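Local coordinates for protein beta-galactosidase/beta-glucuronidase (Faecalibacterium prausnitzii L2-6, PDB 6MVF) that binds flavin mononucleotide and works as a beta-glucuronidase of glycosyl hydrolase family 2, probably cleaving terminal beta-glucuronides, at residues Thr331-His336 and Gly483-Gly488; His454-Tyr459 and Gly467-Lys472. All coordinates share one frame; numbering follows the deposited sequence.

Interaction 1 (Thr331-His336 and Gly483-Gly488)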
loop_
_atom_site.group_PDB
_atom_site.type_symbol
_atom_site.label_atom_id
_atom_site.label_comp_id
_atom_site.label_asym_id
_atom_site.label_seq_id
_atom_site.Cartn_x
_atom_site.Cartn_y
_atom_site.Cartn_z
ATOM N N THR A 331 -18.153 22.270 13.847
ATOM C CA THR A 331 -19.413 22.135 13.133
ATOM C C THR A 331 -19.191 22.504 11.678
ATOM O O THR A 331 -18.357 23.358 11.354
ATOM C CB THR A 331 -20.527 23.012 13.780
ATOM O OG1 THR A 331 -21.762 22.832 13.085
ATOM C CG2 THR A 331 -20.154 24.486 13.800
ATOM N N ILE A 332 -19.924 21.840 10.798
ATOM C CA ILE A 332 -19.889 22.159 9.380
ATOM C C ILE A 332 -21.313 22.230 8.869
ATOM O O ILE A 332 -22.046 21.236 8.940
ATOM C CB ILE A 332 -19.111 21.133 8.553
ATOM C CG1 ILE A 332 -17.626 21.147 8.896
ATOM C CG2 ILE A 332 -19.332 21.438 7.067
ATOM C CD1 ILE A 332 -16.870 19.938 8.329
ATOM N N ARG A 333 -21.695 23.385 8.320
ATOM C CA ARG A 333 -22.956 23.505 7.602
ATOM C C ARG A 333 -22.737 23.097 6.145
ATOM O O ARG A 333 -21.991 23.754 5.405
ATOM C CB ARG A 333 -23.519 24.922 7.693
ATOM C CG ARG A 333 -24.766 25.088 6.847
ATOM C CD ARG A 333 -25.320 26.490 6.907
ATOM N NE ARG A 333 -26.494 26.628 6.051
ATOM C CZ ARG A 333 -26.777 27.719 5.349
ATOM N NH1 ARG A 333 -25.967 28.771 5.398
ATOM N NH2 ARG A 333 -27.865 27.750 4.591
ATOM N N LEU A 334 -23.386 22.013 5.736
ATOM C CA LEU A 334 -23.181 21.450 4.403
ATOM C C LEU A 334 -24.220 22.012 3.429
ATOM O O LEU A 334 -25.129 21.329 2.951
ATOM C CB LEU A 334 -23.214 19.929 4.480
ATOM C CG LEU A 334 -21.843 19.469 4.962
ATOM C CD1 LEU A 334 -21.753 17.966 5.035
ATOM C CD2 LEU A 334 -20.751 20.047 4.046
ATOM N N ALA A 335 -24.056 23.294 3.124
ATOM C CA ALA A 335 -24.984 23.982 2.241
ATOM C C ALA A 335 -24.641 23.670 0.780
ATOM O O ALA A 335 -23.525 23.259 0.472
ATOM C CB ALA A 335 -24.934 25.488 2.526
ATOM N N HIS A 336 -25.611 23.837 -0.133
ATOM C CA HIS A 336 -27.030 24.138 0.125
ATOM C C HIS A 336 -27.863 22.962 -0.356
ATOM O O HIS A 336 -28.939 23.146 -0.914
ATOM C CB HIS A 336 -27.524 25.387 -0.625
ATOM C CG HIS A 336 -27.075 26.698 -0.054
ATOM N ND1 HIS A 336 -27.488 27.162 1.179
ATOM C CD2 HIS A 336 -26.297 27.677 -0.580
ATOM C CE1 HIS A 336 -26.961 28.354 1.400
ATOM N NE2 HIS A 336 -26.232 28.689 0.349
ATOM N N GLY A 483 -28.862 31.076 15.977
ATOM C CA GLY A 483 -27.529 30.892 15.452
ATOM C C GLY A 483 -27.319 31.810 14.261
ATOM O O GLY A 483 -28.246 32.484 13.807
ATOM N N ILE A 484 -26.084 31.839 13.768
ATOM C CA ILE A 484 -25.745 32.600 12.571
ATOM C C ILE A 484 -25.259 31.611 11.518
ATOM O O ILE A 484 -24.124 31.112 11.596
ATOM C CB ILE A 484 -24.706 33.701 12.847
ATOM C CG1 ILE A 484 -25.288 34.731 13.826
ATOM C CG2 ILE A 484 -24.265 34.387 11.544
ATOM C CD1 ILE A 484 -26.686 35.283 13.430
ATOM N N SER A 485 -26.119 31.327 10.532
ATOM C CA SER A 485 -25.824 30.309 9.529
ATOM C C SER A 485 -24.911 30.803 8.414
ATOM O O SER A 485 -24.328 29.975 7.711
ATOM C CB SER A 485 -27.123 29.769 8.926
ATOM O OG SER A 485 -28.039 30.822 8.656
ATOM N N GLU A 486 -24.828 32.117 8.194
ATOM C CA GLU A 486 -23.844 32.721 7.303
ATOM C C GLU A 486 -23.466 34.075 7.859
ATOM O O GLU A 486 -24.330 34.840 8.302
ATOM C CB GLU A 486 -24.318 32.950 5.855
ATOM C CG GLU A 486 -24.905 31.771 5.139
ATOM C CD GLU A 486 -25.245 32.083 3.688
ATOM O OE1 GLU A 486 -24.895 33.194 3.209
ATOM O OE2 GLU A 486 -25.861 31.208 3.025
ATOM N N TYR A 487 -22.168 34.341 7.832
ATOM C CA TYR A 487 -21.575 35.655 7.983
ATOM C C TYR A 487 -20.212 35.571 7.314
ATOM O O TYR A 487 -19.635 34.487 7.208
ATOM C CB TYR A 487 -21.453 36.063 9.455
ATOM C CG TYR A 487 -20.432 35.285 10.252
ATOM C CD1 TYR A 487 -20.754 34.056 10.841
ATOM C CD2 TYR A 487 -19.144 35.774 10.419
ATOM C CE1 TYR A 487 -19.804 33.345 11.579
ATOM C CE2 TYR A 487 -18.196 35.080 11.149
ATOM C CZ TYR A 487 -18.526 33.874 11.729
ATOM O OH TYR A 487 -17.568 33.217 12.466
ATOM N N GLY A 488 -19.706 36.695 6.839
ATOM C CA GLY A 488 -18.429 36.653 6.166
ATOM C C GLY A 488 -18.193 37.907 5.349
ATOM O O GLY A 488 -18.947 38.866 5.413
#
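Arg333 and Ser485 are the residues of closest backbone approach, yet their CA atoms are 7.6 Å apart, too far for strand pairing, so side chains must bridge the gap. Arg333 does most of this. Its CG is anti to the backbone N (chi1 175°), and the chain runs extended to NE, carrying the guanidinium across to the bend at Ser485. There NH1 serves two acceptors, both weakly: Ser485 O at 3.1 Å through a bent bond, and Glu486 OE2 at 3.4 Å with an N-H...O angle of 154°, the latter also a salt bridge. Because the guanidinium and carboxylate planes are 35° apart and NH1 alone makes the link, the pair is not a flat two-bond fork. In fold terms, 331-334 and 482-487 are non-adjacent strands of the TIM barrel, and the contact spans its interior near the strands' C-terminal ends, the end at which family 2 enzymes keep their active sites. NH2 of Arg333 turns to Glu357 and Asn398. The guanidinium is sandwiched between CB of Ala335 and CB of Ser485 on opposite faces, with Glu486 CG at its edge. His336, which follows a cis peptide bond and is hydrogen-bonded through ND1 to Glu357, presents its ring edge to the same carboxylate, CE1 lying 3.5 Å from Glu486 OE2, while Glu486 OE1 faces Tyr455 OH.

Interaction 2 (His454-Tyr459 and Gly467-Lys472)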
loop_
_atom_site.group_PDB
_atom_site.type_symbol
_atom_site.label_atom_id
_atom_site.label_comp_id
_atom_site.label_asym_id
_atom_site.label_seq_id
_atom_site.Cartn_x
_atom_site.Cartn_y
_atom_site.Cartn_z
ATOM N N HIS A 454 -26.216 37.042 8.024
ATOM C CA HIS A 454 -25.942 38.463 8.166
ATOM C C HIS A 454 -24.585 38.836 7.587
ATOM O O HIS A 454 -23.605 38.094 7.727
ATOM C CB HIS A 454 -26.001 38.886 9.622
ATOM C CG HIS A 454 -27.394 39.070 10.124
ATOM N ND1 HIS A 454 -28.318 39.856 9.467
ATOM C CD2 HIS A 454 -28.032 38.554 11.200
ATOM C CE1 HIS A 454 -29.467 39.815 10.119
ATOM N NE2 HIS A 454 -29.317 39.035 11.177
ATOM N N TYR A 455 -24.533 40.012 6.957
ATOM C CA TYR A 455 -23.292 40.527 6.395
ATOM C C TYR A 455 -23.112 41.998 6.751
ATOM O O TYR A 455 -22.646 42.804 5.939
ATOM C CB TYR A 455 -23.242 40.317 4.882
ATOM C CG TYR A 455 -23.243 38.866 4.424
ATOM C CD1 TYR A 455 -22.040 38.173 4.244
ATOM C CD2 TYR A 455 -24.435 38.198 4.146
ATOM C CE1 TYR A 455 -22.020 36.853 3.814
ATOM C CE2 TYR A 455 -24.425 36.871 3.715
ATOM C CZ TYR A 455 -23.207 36.205 3.555
ATOM O OH TYR A 455 -23.176 34.906 3.118
ATOM N N PHE A 456 -23.468 42.369 7.981
ATOM C CA PHE A 456 -23.169 43.711 8.457
ATOM C C PHE A 456 -21.664 43.924 8.462
ATOM O O PHE A 456 -20.928 43.228 9.169
ATOM C CB PHE A 456 -23.750 43.936 9.851
ATOM C CG PHE A 456 -25.209 43.617 9.948
ATOM C CD1 PHE A 456 -26.132 44.319 9.190
ATOM C CD2 PHE A 456 -25.656 42.623 10.806
ATOM C CE1 PHE A 456 -27.465 44.028 9.267
ATOM C CE2 PHE A 456 -26.977 42.329 10.896
ATOM C CZ PHE A 456 -27.892 43.032 10.122
ATOM N N GLY A 457 -21.213 44.895 7.673
ATOM C CA GLY A 457 -19.804 45.130 7.448
ATOM C C GLY A 457 -19.309 44.718 6.074
ATOM O O GLY A 457 -18.133 44.952 5.771
ATOM N N TRP A 458 -20.148 44.097 5.236
ATOM C CA TRP A 458 -19.725 43.757 3.880
ATOM C C TRP A 458 -20.771 44.163 2.835
ATOM O O TRP A 458 -20.434 44.899 1.905
ATOM C CB TRP A 458 -19.387 42.255 3.732
ATOM C CG TRP A 458 -19.092 41.998 2.307
ATOM C CD1 TRP A 458 -19.893 41.363 1.398
ATOM C CD2 TRP A 458 -17.968 42.500 1.572
ATOM N NE1 TRP A 458 -19.313 41.405 0.145
ATOM C CE2 TRP A 458 -18.130 42.096 0.229
ATOM C CE3 TRP A 458 -16.826 43.234 1.923
ATOM C CZ2 TRP A 458 -17.197 42.417 -0.765
ATOM C CZ3 TRP A 458 -15.898 43.527 0.944
ATOM C CH2 TRP A 458 -16.087 43.124 -0.383
ATOM N N TYR A 459 -22.029 43.692 2.938
ATOM C CA TYR A 459 -23.073 44.169 2.026
ATOM C C TYR A 459 -23.727 45.466 2.486
ATOM O O TYR A 459 -24.470 46.078 1.713
ATOM C CB TYR A 459 -24.172 43.126 1.825
ATOM C CG TYR A 459 -23.753 41.911 1.021
ATOM C CD1 TYR A 459 -23.072 42.038 -0.194
ATOM C CD2 TYR A 459 -24.031 40.621 1.486
ATOM C CE1 TYR A 459 -22.684 40.905 -0.931
ATOM C CE2 TYR A 459 -23.648 39.489 0.768
ATOM C CZ TYR A 459 -22.975 39.635 -0.439
ATOM O OH TYR A 459 -22.606 38.500 -1.140
ATOM N N GLY A 467 -22.701 42.498 16.920
ATOM C CA GLY A 467 -22.923 42.207 18.312
ATOM C C GLY A 467 -24.265 42.689 18.817
ATOM O O GLY A 467 -25.071 41.903 19.321
ATOM N N PRO A 468 -24.536 43.992 18.693
ATOM C CA PRO A 468 -25.834 44.498 19.163
ATOM C C PRO A 468 -27.026 43.865 18.465
ATOM O O PRO A 468 -28.055 43.655 19.119
ATOM C CB PRO A 468 -25.740 46.005 18.891
ATOM C CG PRO A 468 -24.283 46.295 18.863
ATOM C CD PRO A 468 -23.656 45.085 18.241
ATOM N N TRP A 469 -26.932 43.553 17.165
ATOM C CA TRP A 469 -28.028 42.853 16.497
ATOM C C TRP A 469 -28.344 41.537 17.205
ATOM O O TRP A 469 -29.511 41.242 17.514
ATOM C CB TRP A 469 -27.693 42.591 15.029
ATOM C CG TRP A 469 -28.905 42.228 14.201
ATOM C CD1 TRP A 469 -29.578 43.050 13.344
ATOM C CD2 TRP A 469 -29.609 40.967 14.175
ATOM N NE1 TRP A 469 -30.649 42.390 12.782
ATOM C CE2 TRP A 469 -30.695 41.113 13.278
ATOM C CE3 TRP A 469 -29.425 39.732 14.815
ATOM C CZ2 TRP A 469 -31.583 40.078 13.002
ATOM C CZ3 TRP A 469 -30.304 38.705 14.535
ATOM C CH2 TRP A 469 -31.370 38.883 13.632
ATOM N N LEU A 470 -27.315 40.722 17.457
ATOM C CA LEU A 470 -27.532 39.467 18.164
ATOM C C LEU A 470 -28.167 39.716 19.528
ATOM O O LEU A 470 -29.214 39.140 19.856
ATOM C CB LEU A 470 -26.209 38.711 18.317
ATOM C CG LEU A 470 -25.358 38.436 17.070
ATOM C CD1 LEU A 470 -23.992 37.935 17.496
ATOM C CD2 LEU A 470 -26.036 37.440 16.132
ATOM N N ASP A 471 -27.547 40.582 20.336
ATOM C CA ASP A 471 -28.074 40.860 21.666
ATOM C C ASP A 471 -29.538 41.303 21.617
ATOM O O ASP A 471 -30.347 40.903 22.461
ATOM C CB ASP A 471 -27.222 41.926 22.354
ATOM C CG ASP A 471 -25.819 41.443 22.681
ATOM O OD1 ASP A 471 -25.609 40.215 22.786
ATOM O OD2 ASP A 471 -24.923 42.303 22.842
ATOM N N LYS A 472 -29.904 42.105 20.620
ATOM C CA LYS A 472 -31.257 42.652 20.576
ATOM C C LYS A 472 -32.277 41.572 20.242
ATOM O O LYS A 472 -33.297 41.434 20.925
ATOM C CB LYS A 472 -31.328 43.801 19.565
ATOM C CG LYS A 472 -32.659 44.537 19.547
ATOM C CD LYS A 472 -32.732 45.507 18.376
ATOM C CE LYS A 472 -34.030 46.271 18.375
ATOM N NZ LYS A 472 -34.012 47.262 19.482
#
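His454, Phe456 and Trp469 form an aromatic cluster that joins the loop after TIM-barrel strand 450-453 to helix 466-476, the next helix in the chain. The backbones stay well apart, with the CA atoms of Phe456 and Trp469 separated by 9.4 Å, and no hydrogen bond crosses between the segments. The contact therefore rests on rings alone.

The first kind of interaction is an edge-to-face pair. His454 directs its ring edge at the face of the Trp469 six-membered ring, with centroids 4.1 Å apart and planes at 61°. NE2 leads, 3.0 Å above the indole plane, and CE1 and CD2 flank it over the same ring system. On the far side of the imidazole, ND1 is hydrogen-bonded to Ser435 OG, which is consistent with the ring being held in this rotation. A chi1 of -164° sets the Trp469 indole opposite the backbone N, beside the carbonyl carbon, and out from the helix toward the loop; Tyr452 also meets it edge-to-face.

The second kind is apolar contact at an oblique angle. Phe456 approaches on the same side of the indole as His454, with CE2 over the rim of the five-membered ring near CD1 and CG, and the rest of the phenyl beyond it; the planes are 35° apart and the centroids 5.0 Å. CE2 also sits over the rim of one imidazole face, and the outermost carbon of Phe456, CZ, is 3.6 Å from Trp469 CD1.

Overall arrangement
Interactions 1 and 2 have centres about 15 Å apart and meet along neighbouring parallel barrel strands, 450-453 and 482-487. The clearest join is between backbones: His454 N lies 2.9 Å from Glu486 O, a probable hydrogen bond. Tyr455 OH and Glu486 OE1 are a second probable pair, although their spacing is too short to be trusted at this resolution. Neighbouring residues thus face different ways, His454 outward to Trp469 and Tyr455 inward to the carboxylate of interaction 1. The centre of interaction 1, which is buried, is about 9 Å from the chain centre, that of the more peripheral interaction 2 about 24 Å. Both lie away from the FMN pocket that includes Tyr177 and Lys379.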